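Putative type VI secretion protein (Escherichia coli, PDB 6SK0) forms the trimeric spike at the tip of the type VI secretion system and probably carries a phospholipase effector for delivery into target cells. Local coordinates at residues Q583-L588 against R613-L618; T519-K524 against T548-S553; G491-I496 against K503-D508; N724-L729 against K737-N742. All coordinates share one frame; numbering follows the deposited sequence.

Contact 1: Q583-L588 against R613-L618; sequences QLEQAL and RLNASL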
loop_
_atom_site.group_PDB
_atom_site.type_symbol
_atom_site.label_atom_id
_atom_site.label_comp_id
_atom_site.label_asym_id
_atom_site.label_seq_id
_atom_site.Cartn_x
_atom_site.Cartn_y
_atom_site.Cartn_z
ATOM N N GLN A 583 -12.728 -10.702 -6.836
ATOM C CA GLN A 583 -11.713 -9.665 -6.687
ATOM C C GLN A 583 -10.312 -10.259 -6.632
ATOM O O GLN A 583 -9.392 -9.751 -7.278
ATOM C CB GLN A 583 -11.988 -8.827 -5.441
ATOM C CG GLN A 583 -13.210 -7.945 -5.545
ATOM C CD GLN A 583 -13.261 -7.180 -6.846
ATOM O OE1 GLN A 583 -14.224 -7.267 -7.598
ATOM N NE2 GLN A 583 -12.220 -6.428 -7.117
ATOM N N LEU A 584 -10.133 -11.332 -5.862
ATOM C CA LEU A 584 -8.821 -11.964 -5.771
ATOM C C LEU A 584 -8.358 -12.473 -7.129
ATOM O O LEU A 584 -7.202 -12.272 -7.516
ATOM C CB LEU A 584 -8.850 -13.106 -4.758
ATOM C CG LEU A 584 -9.067 -12.742 -3.292
ATOM C CD1 LEU A 584 -9.412 -13.980 -2.499
ATOM C CD2 LEU A 584 -7.852 -12.041 -2.708
ATOM N N GLU A 585 -9.254 -13.120 -7.871
ATOM C CA GLU A 585 -8.893 -13.646 -9.181
ATOM C C GLU A 585 -8.592 -12.528 -10.162
ATOM O O GLU A 585 -7.663 -12.636 -10.964
ATOM C CB GLU A 585 -10.011 -14.531 -9.719
ATOM C CG GLU A 585 -10.212 -15.787 -8.920
ATOM C CD GLU A 585 -11.561 -16.409 -9.168
ATOM O OE1 GLU A 585 -11.640 -17.653 -9.207
ATOM O OE2 GLU A 585 -12.545 -15.654 -9.324
ATOM N N GLN A 586 -9.365 -11.447 -10.114
ATOM C CA GLN A 586 -9.122 -10.324 -11.001
ATOM C C GLN A 586 -7.764 -9.698 -10.720
ATOM O O GLN A 586 -6.990 -9.426 -11.643
ATOM C CB GLN A 586 -10.242 -9.300 -10.850
ATOM C CG GLN A 586 -10.180 -8.176 -11.842
ATOM C CD GLN A 586 -11.383 -7.264 -11.766
ATOM O OE1 GLN A 586 -12.068 -7.201 -10.751
ATOM N NE2 GLN A 586 -11.642 -6.545 -12.846
ATOM N N ALA A 587 -7.451 -9.485 -9.442
ATOM C CA ALA A 587 -6.153 -8.935 -9.083
ATOM C C ALA A 587 -5.027 -9.851 -9.530
ATOM O O ALA A 587 -4.016 -9.387 -10.068
ATOM C CB ALA A 587 -6.079 -8.694 -7.579
ATOM N N LEU A 588 -5.189 -11.158 -9.328
ATOM C CA LEU A 588 -4.135 -12.092 -9.691
ATOM C C LEU A 588 -3.937 -12.147 -11.199
ATOM O O LEU A 588 -2.801 -12.179 -11.676
ATOM C CB LEU A 588 -4.446 -13.479 -9.135
ATOM C CG LEU A 588 -3.446 -14.577 -9.505
ATOM C CD1 LEU A 588 -2.055 -14.261 -8.972
ATOM C CD2 LEU A 588 -3.922 -15.930 -9.011
ATOM N N ARG A 613 -0.149 -18.199 -4.471
ATOM C CA ARG A 613 -0.309 -18.923 -3.221
ATOM C C ARG A 613 -1.276 -18.208 -2.287
ATOM O O ARG A 613 -2.056 -18.850 -1.584
ATOM C CB ARG A 613 1.054 -19.100 -2.565
ATOM C CG ARG A 613 1.080 -19.989 -1.355
ATOM C CD ARG A 613 2.491 -20.494 -1.096
ATOM N NE ARG A 613 3.480 -19.418 -1.068
ATOM C CZ ARG A 613 4.312 -19.133 -2.067
ATOM N NH1 ARG A 613 4.271 -19.836 -3.188
ATOM N NH2 ARG A 613 5.175 -18.138 -1.950
ATOM N N LEU A 614 -1.243 -16.876 -2.272
ATOM C CA LEU A 614 -2.183 -16.121 -1.459
ATOM C C LEU A 614 -3.609 -16.324 -1.941
ATOM O O LEU A 614 -4.529 -16.431 -1.132
ATOM C CB LEU A 614 -1.822 -14.638 -1.473
ATOM C CG LEU A 614 -2.710 -13.731 -0.621
ATOM C CD1 LEU A 614 -2.606 -14.123 0.843
ATOM C CD2 LEU A 614 -2.342 -12.270 -0.815
ATOM N N ASN A 615 -3.809 -16.353 -3.256
ATOM C CA ASN A 615 -5.124 -16.668 -3.797
ATOM C C ASN A 615 -5.594 -18.025 -3.300
ATOM O O ASN A 615 -6.724 -18.167 -2.826
ATOM C CB ASN A 615 -5.092 -16.636 -5.323
ATOM C CG ASN A 615 -5.691 -15.372 -5.890
ATOM O OD1 ASN A 615 -5.398 -14.279 -5.432
ATOM N ND2 ASN A 615 -6.540 -15.519 -6.888
ATOM N N ALA A 616 -4.724 -19.032 -3.383
ATOM C CA ALA A 616 -5.093 -20.358 -2.899
ATOM C C ALA A 616 -5.432 -20.335 -1.412
ATOM O O ALA A 616 -6.417 -20.939 -0.982
ATOM C CB ALA A 616 -3.970 -21.351 -3.180
ATOM N N SER A 617 -4.642 -19.613 -0.620
ATOM C CA SER A 617 -4.846 -19.571 0.824
ATOM C C SER A 617 -6.152 -18.873 1.184
ATOM O O SER A 617 -6.904 -19.350 2.037
ATOM C CB SER A 617 -3.673 -18.863 1.496
ATOM O OG SER A 617 -2.482 -19.602 1.367
ATOM N N LEU A 618 -6.436 -17.744 0.541
ATOM C CA LEU A 618 -7.562 -16.912 0.940
ATOM C C LEU A 618 -8.873 -17.392 0.349
ATOM O O LEU A 618 -9.924 -17.168 0.951
ATOM C CB LEU A 618 -7.320 -15.461 0.536
ATOM C CG LEU A 618 -6.158 -14.728 1.204
ATOM C CD1 LEU A 618 -6.115 -13.297 0.720
ATOM C CD2 LEU A 618 -6.259 -14.787 2.719
#

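Contact 2: T519-K524 against T548-S553; sequences TEYGGK and TDDWIS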
loop_
_atom_site.group_PDB
_atom_site.type_symbol
_atom_site.label_atom_id
_atom_site.label_comp_id
_atom_site.label_asym_id
_atom_site.label_seq_id
_atom_site.Cartn_x
_atom_site.Cartn_y
_atom_site.Cartn_z
ATOM N N THR A 519 -21.832 -5.957 29.710
ATOM C CA THR A 519 -21.204 -5.926 31.016
ATOM C C THR A 519 -20.726 -4.509 31.296
ATOM O O THR A 519 -20.417 -3.748 30.377
ATOM C CB THR A 519 -20.034 -6.926 31.108
ATOM O OG1 THR A 519 -19.469 -6.885 32.418
ATOM C CG2 THR A 519 -18.954 -6.610 30.098
ATOM N N GLU A 520 -20.681 -4.154 32.575
ATOM C CA GLU A 520 -20.228 -2.829 32.970
ATOM C C GLU A 520 -18.719 -2.675 32.920
ATOM O O GLU A 520 -18.227 -1.553 33.037
ATOM C CB GLU A 520 -20.709 -2.503 34.383
ATOM C CG GLU A 520 -22.165 -2.140 34.462
ATOM C CD GLU A 520 -22.471 -0.840 33.763
ATOM O OE1 GLU A 520 -21.751 0.149 34.000
ATOM O OE2 GLU A 520 -23.429 -0.805 32.965
ATOM N N TYR A 521 -17.978 -3.760 32.763
ATOM C CA TYR A 521 -16.531 -3.677 32.768
ATOM C C TYR A 521 -16.021 -3.095 31.454
ATOM O O TYR A 521 -16.581 -3.349 30.387
ATOM C CB TYR A 521 -15.932 -5.056 33.010
ATOM C CG TYR A 521 -14.456 -5.020 33.259
ATOM C CD1 TYR A 521 -13.558 -5.068 32.208
ATOM C CD2 TYR A 521 -13.957 -4.925 34.544
ATOM C CE1 TYR A 521 -12.216 -5.023 32.427
ATOM C CE2 TYR A 521 -12.611 -4.878 34.774
ATOM C CZ TYR A 521 -11.744 -4.929 33.713
ATOM O OH TYR A 521 -10.396 -4.888 33.937
ATOM N N GLY A 522 -14.946 -2.316 31.541
ATOM C CA GLY A 522 -14.333 -1.704 30.381
ATOM C C GLY A 522 -15.242 -0.711 29.697
ATOM O O GLY A 522 -15.497 -0.817 28.495
ATOM N N GLY A 523 -15.715 0.276 30.452
ATOM C CA GLY A 523 -16.837 1.007 29.950
ATOM C C GLY A 523 -17.963 0.001 29.855
ATOM O O GLY A 523 -18.019 -0.982 30.580
ATOM N N LYS A 524 -18.856 0.223 28.917
ATOM C CA LYS A 524 -19.878 -0.778 28.654
ATOM C C LYS A 524 -19.355 -1.686 27.548
ATOM O O LYS A 524 -19.422 -1.348 26.368
ATOM C CB LYS A 524 -21.195 -0.109 28.286
ATOM C CG LYS A 524 -21.759 0.747 29.399
ATOM C CD LYS A 524 -23.248 0.939 29.241
ATOM C CE LYS A 524 -23.814 1.858 30.308
ATOM N NZ LYS A 524 -23.511 1.384 31.677
ATOM N N THR A 548 -16.303 -1.734 23.362
ATOM C CA THR A 548 -15.675 -1.719 24.671
ATOM C C THR A 548 -14.765 -0.508 24.721
ATOM O O THR A 548 -14.293 -0.026 23.692
ATOM C CB THR A 548 -14.880 -3.007 24.946
ATOM O OG1 THR A 548 -14.301 -2.947 26.250
ATOM C CG2 THR A 548 -13.769 -3.188 23.935
ATOM N N ASP A 549 -14.529 -0.020 25.929
ATOM C CA ASP A 549 -13.478 0.960 26.141
ATOM C C ASP A 549 -12.102 0.318 26.201
ATOM O O ASP A 549 -11.098 1.020 26.070
ATOM C CB ASP A 549 -13.747 1.748 27.422
ATOM C CG ASP A 549 -14.923 2.694 27.288
ATOM O OD1 ASP A 549 -15.486 2.805 26.185
ATOM O OD2 ASP A 549 -15.288 3.337 28.290
ATOM N N ASP A 550 -12.047 -0.990 26.394
ATOM C CA ASP A 550 -10.820 -1.766 26.468
ATOM C C ASP A 550 -10.465 -2.305 25.082
ATOM O O ASP A 550 -10.836 -1.728 24.061
ATOM C CB ASP A 550 -10.965 -2.867 27.515
ATOM C CG ASP A 550 -11.121 -2.317 28.902
ATOM O OD1 ASP A 550 -10.869 -1.111 29.089
ATOM O OD2 ASP A 550 -11.484 -3.086 29.811
ATOM N N TRP A 551 -9.660 -3.356 25.038
ATOM C CA TRP A 551 -9.248 -3.950 23.779
ATOM C C TRP A 551 -10.337 -4.831 23.182
ATOM O O TRP A 551 -11.181 -5.387 23.883
ATOM C CB TRP A 551 -7.984 -4.776 23.971
ATOM C CG TRP A 551 -6.830 -3.979 24.413
ATOM C CD1 TRP A 551 -5.922 -3.352 23.622
ATOM C CD2 TRP A 551 -6.438 -3.722 25.758
ATOM N NE1 TRP A 551 -4.987 -2.719 24.388
ATOM C CE2 TRP A 551 -5.279 -2.929 25.707
ATOM C CE3 TRP A 551 -6.953 -4.085 27.002
ATOM C CZ2 TRP A 551 -4.626 -2.491 26.853
ATOM C CZ3 TRP A 551 -6.304 -3.654 28.137
ATOM C CH2 TRP A 551 -5.154 -2.864 28.057
ATOM N N ILE A 552 -10.300 -4.958 21.866
ATOM C CA ILE A 552 -11.085 -5.943 21.146
ATOM C C ILE A 552 -10.120 -6.914 20.495
ATOM O O ILE A 552 -9.175 -6.503 19.816
ATOM C CB ILE A 552 -12.006 -5.300 20.099
ATOM C CG1 ILE A 552 -13.227 -4.718 20.792
ATOM C CG2 ILE A 552 -12.416 -6.332 19.056
ATOM C CD1 ILE A 552 -14.307 -4.307 19.892
ATOM N N SER A 553 -10.348 -8.195 20.714
ATOM C CA SER A 553 -9.561 -9.242 20.090
ATOM C C SER A 553 -10.492 -10.126 19.283
ATOM O O SER A 553 -11.460 -10.671 19.818
ATOM C CB SER A 553 -8.798 -10.057 21.129
ATOM O OG SER A 553 -7.893 -10.928 20.491
#

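Contact 3: G491-I496 against K503-D508; sequences GTRNVI and KLRMED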
loop_
_atom_site.group_PDB
_atom_site.type_symbol
_atom_site.label_atom_id
_atom_site.label_comp_id
_atom_site.label_asym_id
_atom_site.label_seq_id
_atom_site.Cartn_x
_atom_site.Cartn_y
_atom_site.Cartn_z
ATOM N N GLY A 491 -42.950 -4.909 29.067
ATOM C CA GLY A 491 -43.528 -4.973 27.739
ATOM C C GLY A 491 -42.488 -5.107 26.645
ATOM O O GLY A 491 -41.700 -4.192 26.414
ATOM N N THR A 492 -42.484 -6.262 25.984
ATOM C CA THR A 492 -41.606 -6.595 24.864
ATOM C C THR A 492 -40.123 -6.531 25.212
ATOM O O THR A 492 -39.284 -6.521 24.309
ATOM C CB THR A 492 -41.880 -5.706 23.640
ATOM O OG1 THR A 492 -41.452 -4.366 23.906
ATOM C CG2 THR A 492 -43.360 -5.710 23.294
ATOM N N ARG A 493 -39.766 -6.513 26.492
ATOM C CA ARG A 493 -38.371 -6.524 26.911
ATOM C C ARG A 493 -38.158 -7.668 27.888
ATOM O O ARG A 493 -38.658 -7.628 29.017
ATOM C CB ARG A 493 -37.968 -5.193 27.544
ATOM C CG ARG A 493 -37.579 -4.142 26.533
ATOM C CD ARG A 493 -36.539 -3.183 27.072
ATOM N NE ARG A 493 -36.072 -2.279 26.027
ATOM C CZ ARG A 493 -35.118 -1.371 26.191
ATOM N NH1 ARG A 493 -34.524 -1.238 27.366
ATOM N NH2 ARG A 493 -34.762 -0.594 25.181
ATOM N N ASN A 494 -37.435 -8.689 27.447
ATOM C CA ASN A 494 -37.011 -9.791 28.296
ATOM C C ASN A 494 -35.574 -9.528 28.717
ATOM O O ASN A 494 -34.691 -9.394 27.864
ATOM C CB ASN A 494 -37.131 -11.125 27.564
ATOM C CG ASN A 494 -38.546 -11.427 27.143
ATOM O OD1 ASN A 494 -38.873 -11.396 25.958
ATOM N ND2 ASN A 494 -39.400 -11.719 28.113
ATOM N N VAL A 495 -35.347 -9.440 30.022
ATOM C CA VAL A 495 -34.057 -9.038 30.564
ATOM C C VAL A 495 -33.581 -10.095 31.544
ATOM O O VAL A 495 -34.283 -10.412 32.512
ATOM C CB VAL A 495 -34.125 -7.666 31.249
ATOM C CG1 VAL A 495 -32.731 -7.173 31.559
ATOM C CG2 VAL A 495 -34.854 -6.671 30.370
ATOM N N ILE A 496 -32.393 -10.633 31.296
ATOM C CA ILE A 496 -31.644 -11.406 32.275
ATOM C C ILE A 496 -30.592 -10.464 32.845
ATOM O O ILE A 496 -29.507 -10.316 32.283
ATOM C CB ILE A 496 -31.010 -12.649 31.653
ATOM C CG1 ILE A 496 -32.088 -13.553 31.065
ATOM C CG2 ILE A 496 -30.168 -13.388 32.674
ATOM C CD1 ILE A 496 -31.549 -14.841 30.510
ATOM N N LYS A 503 -26.155 -7.954 31.741
ATOM C CA LYS A 503 -27.499 -8.136 31.231
ATOM C C LYS A 503 -27.463 -8.821 29.879
ATOM O O LYS A 503 -26.545 -8.629 29.081
ATOM C CB LYS A 503 -28.249 -6.806 31.130
ATOM C CG LYS A 503 -27.551 -5.766 30.305
ATOM C CD LYS A 503 -28.405 -4.528 30.152
ATOM C CE LYS A 503 -28.807 -3.969 31.498
ATOM N NZ LYS A 503 -29.675 -2.775 31.341
ATOM N N LEU A 504 -28.468 -9.651 29.656
ATOM C CA LEU A 504 -28.841 -10.124 28.334
ATOM C C LEU A 504 -30.264 -9.627 28.120
ATOM O O LEU A 504 -31.211 -10.157 28.705
ATOM C CB LEU A 504 -28.735 -11.636 28.222
ATOM C CG LEU A 504 -29.419 -12.238 26.998
ATOM C CD1 LEU A 504 -28.863 -11.646 25.723
ATOM C CD2 LEU A 504 -29.276 -13.739 26.996
ATOM N N ARG A 505 -30.409 -8.592 27.311
ATOM C CA ARG A 505 -31.699 -7.976 27.052
ATOM C C ARG A 505 -32.162 -8.341 25.654
ATOM O O ARG A 505 -31.397 -8.233 24.693
ATOM C CB ARG A 505 -31.621 -6.459 27.209
ATOM C CG ARG A 505 -32.953 -5.765 27.078
ATOM C CD ARG A 505 -32.837 -4.289 27.392
ATOM N NE ARG A 505 -32.307 -3.532 26.266
ATOM C CZ ARG A 505 -31.526 -2.467 26.388
ATOM N NH1 ARG A 505 -31.091 -1.834 25.310
ATOM N NH2 ARG A 505 -31.182 -2.034 27.590
ATOM N N MET A 506 -33.410 -8.780 25.550
ATOM C CA MET A 506 -34.046 -9.066 24.274
ATOM C C MET A 506 -35.255 -8.158 24.135
ATOM O O MET A 506 -36.196 -8.247 24.928
ATOM C CB MET A 506 -34.447 -10.536 24.175
ATOM C CG MET A 506 -33.268 -11.476 24.115
ATOM S SD MET A 506 -33.720 -13.171 23.730
ATOM C CE MET A 506 -32.110 -13.933 23.597
ATOM N N GLU A 507 -35.218 -7.277 23.149
ATOM C CA GLU A 507 -36.305 -6.352 22.878
ATOM C C GLU A 507 -37.210 -6.956 21.814
ATOM O O GLU A 507 -36.759 -7.243 20.705
ATOM C CB GLU A 507 -35.761 -5.000 22.431
ATOM C CG GLU A 507 -36.794 -4.081 21.836
ATOM C CD GLU A 507 -37.828 -3.642 22.848
ATOM O OE1 GLU A 507 -37.539 -2.732 23.648
ATOM O OE2 GLU A 507 -38.936 -4.205 22.843
ATOM N N ASP A 508 -38.481 -7.131 22.149
ATOM C CA ASP A 508 -39.433 -7.813 21.286
ATOM C C ASP A 508 -40.259 -6.886 20.416
ATOM O O ASP A 508 -41.018 -7.378 19.579
ATOM C CB ASP A 508 -40.386 -8.660 22.120
ATOM C CG ASP A 508 -39.764 -9.931 22.584
ATOM O OD1 ASP A 508 -40.386 -10.982 22.341
ATOM O OD2 ASP A 508 -38.658 -9.887 23.162
#

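Contact 4: N724-L729 against K737-N742; sequences NQELIL and KLSGGN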
loop_
_atom_site.group_PDB
_atom_site.type_symbol
_atom_site.label_atom_id
_atom_site.label_comp_id
_atom_site.label_asym_id
_atom_site.label_seq_id
_atom_site.Cartn_x
_atom_site.Cartn_y
_atom_site.Cartn_z
ATOM N N ASN A 724 35.473 9.756 -17.993
ATOM C CA ASN A 724 36.788 9.564 -17.409
ATOM C C ASN A 724 37.745 8.941 -18.415
ATOM O O ASN A 724 38.905 9.344 -18.510
ATOM C CB ASN A 724 36.670 8.698 -16.163
ATOM C CG ASN A 724 38.004 8.361 -15.570
ATOM O OD1 ASN A 724 38.627 9.184 -14.911
ATOM N ND2 ASN A 724 38.460 7.145 -15.807
ATOM N N GLN A 725 37.269 7.973 -19.182
ATOM C CA GLN A 725 38.113 7.235 -20.103
ATOM C C GLN A 725 37.978 7.703 -21.536
ATOM O O GLN A 725 38.983 7.861 -22.228
ATOM C CB GLN A 725 37.783 5.748 -20.037
ATOM C CG GLN A 725 38.128 5.111 -18.721
ATOM C CD GLN A 725 37.843 3.635 -18.717
ATOM O OE1 GLN A 725 38.621 2.844 -18.191
ATOM N NE2 GLN A 725 36.723 3.250 -19.307
ATOM N N GLU A 726 36.757 7.933 -21.996
ATOM C CA GLU A 726 36.531 8.142 -23.414
ATOM C C GLU A 726 35.128 8.691 -23.601
ATOM O O GLU A 726 34.160 8.099 -23.124
ATOM C CB GLU A 726 36.721 6.823 -24.167
ATOM C CG GLU A 726 36.454 6.849 -25.641
ATOM C CD GLU A 726 36.977 5.600 -26.338
ATOM O OE1 GLU A 726 36.412 4.505 -26.117
ATOM O OE2 GLU A 726 37.958 5.700 -27.103
ATOM N N LEU A 727 35.024 9.816 -24.282
ATOM C CA LEU A 727 33.744 10.391 -24.652
ATOM C C LEU A 727 33.575 10.231 -26.154
ATOM O O LEU A 727 34.381 10.748 -26.930
ATOM C CB LEU A 727 33.660 11.854 -24.234
ATOM C CG LEU A 727 32.266 12.466 -24.122
ATOM C CD1 LEU A 727 32.283 13.656 -23.183
ATOM C CD2 LEU A 727 31.751 12.883 -25.468
ATOM N N ILE A 728 32.531 9.525 -26.561
ATOM C CA ILE A 728 32.277 9.235 -27.964
ATOM C C ILE A 728 30.890 9.729 -28.333
ATOM O O ILE A 728 29.902 9.367 -27.688
ATOM C CB ILE A 728 32.410 7.734 -28.266
ATOM C CG1 ILE A 728 33.811 7.248 -27.928
ATOM C CG2 ILE A 728 32.089 7.464 -29.715
ATOM C CD1 ILE A 728 34.024 5.792 -28.186
ATOM N N LEU A 729 30.820 10.542 -29.372
ATOM C CA LEU A 729 29.575 10.876 -30.039
ATOM C C LEU A 729 29.618 10.249 -31.416
ATOM O O LEU A 729 30.549 10.502 -32.178
ATOM C CB LEU A 729 29.385 12.381 -30.151
ATOM C CG LEU A 729 29.822 13.213 -28.962
ATOM C CD1 LEU A 729 29.850 14.641 -29.410
ATOM C CD2 LEU A 729 28.876 13.030 -27.801
ATOM N N LYS A 737 35.478 11.605 -30.853
ATOM C CA LYS A 737 36.004 10.887 -29.709
ATOM C C LYS A 737 36.957 11.781 -28.937
ATOM O O LYS A 737 37.886 12.353 -29.510
ATOM C CB LYS A 737 36.699 9.602 -30.132
ATOM C CG LYS A 737 37.261 8.827 -28.973
ATOM C CD LYS A 737 38.129 7.694 -29.443
ATOM C CE LYS A 737 37.409 6.841 -30.459
ATOM N NZ LYS A 737 38.352 5.961 -31.199
ATOM N N LEU A 738 36.706 11.909 -27.648
ATOM C CA LEU A 738 37.612 12.549 -26.709
ATOM C C LEU A 738 38.188 11.439 -25.847
ATOM O O LEU A 738 37.462 10.819 -25.066
ATOM C CB LEU A 738 36.887 13.585 -25.861
ATOM C CG LEU A 738 36.596 14.965 -26.434
ATOM C CD1 LEU A 738 35.581 14.885 -27.537
ATOM C CD2 LEU A 738 36.113 15.897 -25.335
ATOM N N SER A 739 39.474 11.162 -26.015
ATOM C CA SER A 739 40.130 10.106 -25.260
ATOM C C SER A 739 41.624 10.369 -25.260
ATOM O O SER A 739 42.155 11.034 -26.149
ATOM C CB SER A 739 39.829 8.720 -25.830
ATOM O OG SER A 739 40.355 8.578 -27.130
ATOM N N GLY A 740 42.293 9.805 -24.271
ATOM C CA GLY A 740 43.663 10.193 -24.019
ATOM C C GLY A 740 43.639 11.661 -23.678
ATOM O O GLY A 740 42.907 12.101 -22.787
ATOM N N GLY A 741 44.409 12.445 -24.404
ATOM C CA GLY A 741 44.258 13.877 -24.323
ATOM C C GLY A 741 43.983 14.411 -25.703
ATOM O O GLY A 741 44.353 15.535 -26.034
ATOM N N ASN A 742 43.342 13.593 -26.523
ATOM C CA ASN A 742 43.153 13.888 -27.926
ATOM C C ASN A 742 41.684 14.081 -28.243
ATOM O O ASN A 742 40.796 13.634 -27.515
ATOM C CB ASN A 742 43.719 12.773 -28.803
ATOM C CG ASN A 742 45.173 12.519 -28.540
ATOM O OD1 ASN A 742 45.967 13.447 -28.454
ATOM N ND2 ASN A 742 45.532 11.257 -28.398
#

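Contact 1: Q583-L588 against R613-L618
Asn615 reaches from one helix to the backbone of the other, where its amide nitrogen donates to a carbonyl of Leu584. The bond is weak: ND2 of Asn615 stands 3.4 Å from O of Leu584, with an N-H...O angle of 151°. That oxygen is already engaged in its own helix, accepting from N of Leu588 at 2.9 Å, so the amide is a second, weaker donor to it. The other end of the amide is used across the subunit boundary, since OD1 accepts a hydrogen bond from Arg643 of the second subunit. An asparagine suits this buried spot because it offers a donor and an acceptor at once; its chi1 of -102° lies outside the usual staggered values, consistent with serving two partners.

The segments belong to helices 578-600 and 608-618, which form an antiparallel helical hairpin, their local axes 10.2 Å apart and inclined at 175°.

Van der Waals contacts lie on both sides of the asparagine. Leu588 turns its end toward the amide, and its CD2 methyl comes within 3.4 Å of ND2 of Asn615 and also touches the amide carbon. One turn earlier the packing is apolar: Leu584 meets Leu618 at about a right angle, CD1 lying 4.0 Å from CB of Leu618 while CD2 abuts the CD1 methyl. Buried leucines suit this apolar spot between the helices. Leu584 also touches Leu627 of strand 626-629, and Leu618 packs on Gly635 of the third subunit.

Contact 2: T519-K524 against T548-S553
Gly522 and Asp549 are joined backbone to backbone: N of Asp549 donates to O of Gly522 over 2.9 Å, with an N-H...O angle of 158°. Thr548 OG1 lies 3.3 Å from the same O of Gly522, a weak bond at most and not a settled one, since the single proton may go to another acceptor.

Two carboxylates close on the glycine backbone. OD2 of Asp550 sits 3.2 Å from CA of Gly522, and OD2 of Asp549 is 3.3 Å from CA of Gly523. Glycine suits both places, for phi is positive at each (64° and 63°) and the bare CA atoms let the acids come close. Tyr521 adds its ring, whose CE1 is 3.3 Å from OD2 of Asp550; ring and carboxylate planes are steeply turned against each other.

Further out, several of these groups have a second partner. Thr548 OG1, anti to the backbone N, accepts from N of Asp550 at 3.0 Å and hydrogen-bonds to Thr525 OG1. Asp549 forms a salt bridge with Arg547, which also donates to O of Lys524 and so ties the two loops again. The Tyr521 hydroxyl bonds Glu542 of the second subunit, while its ring meets His531 of that subunit edge-to-face.

Beyond Asp550 the chain enters strand 551-556, which pairs in parallel with strands of both other subunits. The bond from N of Asp550 to OG1 of Thr548 makes an ST turn, bending the chain where the antiparallel sheet of one subunit gives way to the intertwined part of the trimeric spike.

Contact 3: G491-I496 against K503-D508
Glu507 OE2 draws in two groups: the backbone N of Lys509 hydrogen-bonds to it, and Thr492 OG1 lies 2.7 Å away, although the threonine's single proton could go to Gly491 O instead. The second carboxylate oxygen, OE1 of Glu507, takes a salt bridge from NE of Arg493 at 2.8 Å. This bond is nearly straight (167°) and lies in the guanidinium plane of Arg493, yet it meets the carboxylate from above its plane. Glu507 can serve both partners because its chain bends at chi2 (66°), which brings the acid back over the neighbouring strand.

The same guanidinium lies flat on that of Arg505 in an offset stack, planes 17° apart and centres 3.8 Å apart. The nearby acid probably eases the repulsion between the like charges, and His514 touches both arginines.

Strands 493-497 and 503-507 form the antiparallel beta hairpin that opens the modelled chain. Asn494 with Met506 and Ile496 with Leu504 are its hydrogen-bonded pairs; N of Met506 reaches O of Asn494 at 2.7 Å. Between them, in a non-hydrogen-bonded pair, Val495 runs beside Arg505, CG2 standing 3.9 Å from the aliphatic CG of the arginine. On the other face Ile496 and Leu504 bring their CB atoms to 4.2 Å. Leucine fits that position, for Leu504 packs against Leu504 of the third subunit and Met506 of the second.

Contact 4: N724-L729 against K737-N742
Gln725 approaches the opposite segment with its backbone, O standing 3.8 Å from CB of Ser739. Glu726 follows with CG anti to the backbone N (chi1 177°), a torsion that carries its extended chain across Lys737. OE2 of Glu726 comes to 3.1 Å from CD of Lys737 but stays 4.1 Å from NZ; the opposite charges lie beyond salt-bridge range and probably attract only loosely. OE1 has a long, weak ion pair with Lys718 of the second subunit.

Leu727 forms the hydrogen-bonded pair with Leu738: its N is 2.8 Å from O of Leu738, and its O is 2.7 Å from N of Leu738. These two bonds join strands 726-731 and 734-739 of an antiparallel beta hairpin. CB of Leu727 and CB of Leu738 stand 4.0 Å apart on a buried face, where leucine suits the packing of Leu727 on Val719 of the second subunit and Ala730 of the third.

Ile728 returns to the Glu726 face and runs beside Lys737, CG1 lying 3.9 Å from CG of the lysine, whose long aliphatic part fits that role. Leu729 then packs on Leu729 of both other subunits. From Ser739 to Asn742 runs a type II' turn with Gly740 at its second position, where positive phi favours glycine.

How the contacts relate
Along the chain the order is contact 3, contact 2, contact 1, contact 4, and none touches another. Contacts 3 and 2 are neighbours, their centres 21 Å apart: strands 493-497, 503-507 and 514-519 lie in one antiparallel sheet, and the last leads into the loop of contact 2. Contact 1, the sole helical pair of the four, lies 36 Å from contact 2 between centres and is nearest the middle of the chain. The hairpin of contact 4 stands at the far end, its centre 92 Å from that of contact 3. The contacts thus sample the elongated modelled part of the subunit from one end toward the other, and each also meets the third subunit, as befits an intertwined trimeric spike.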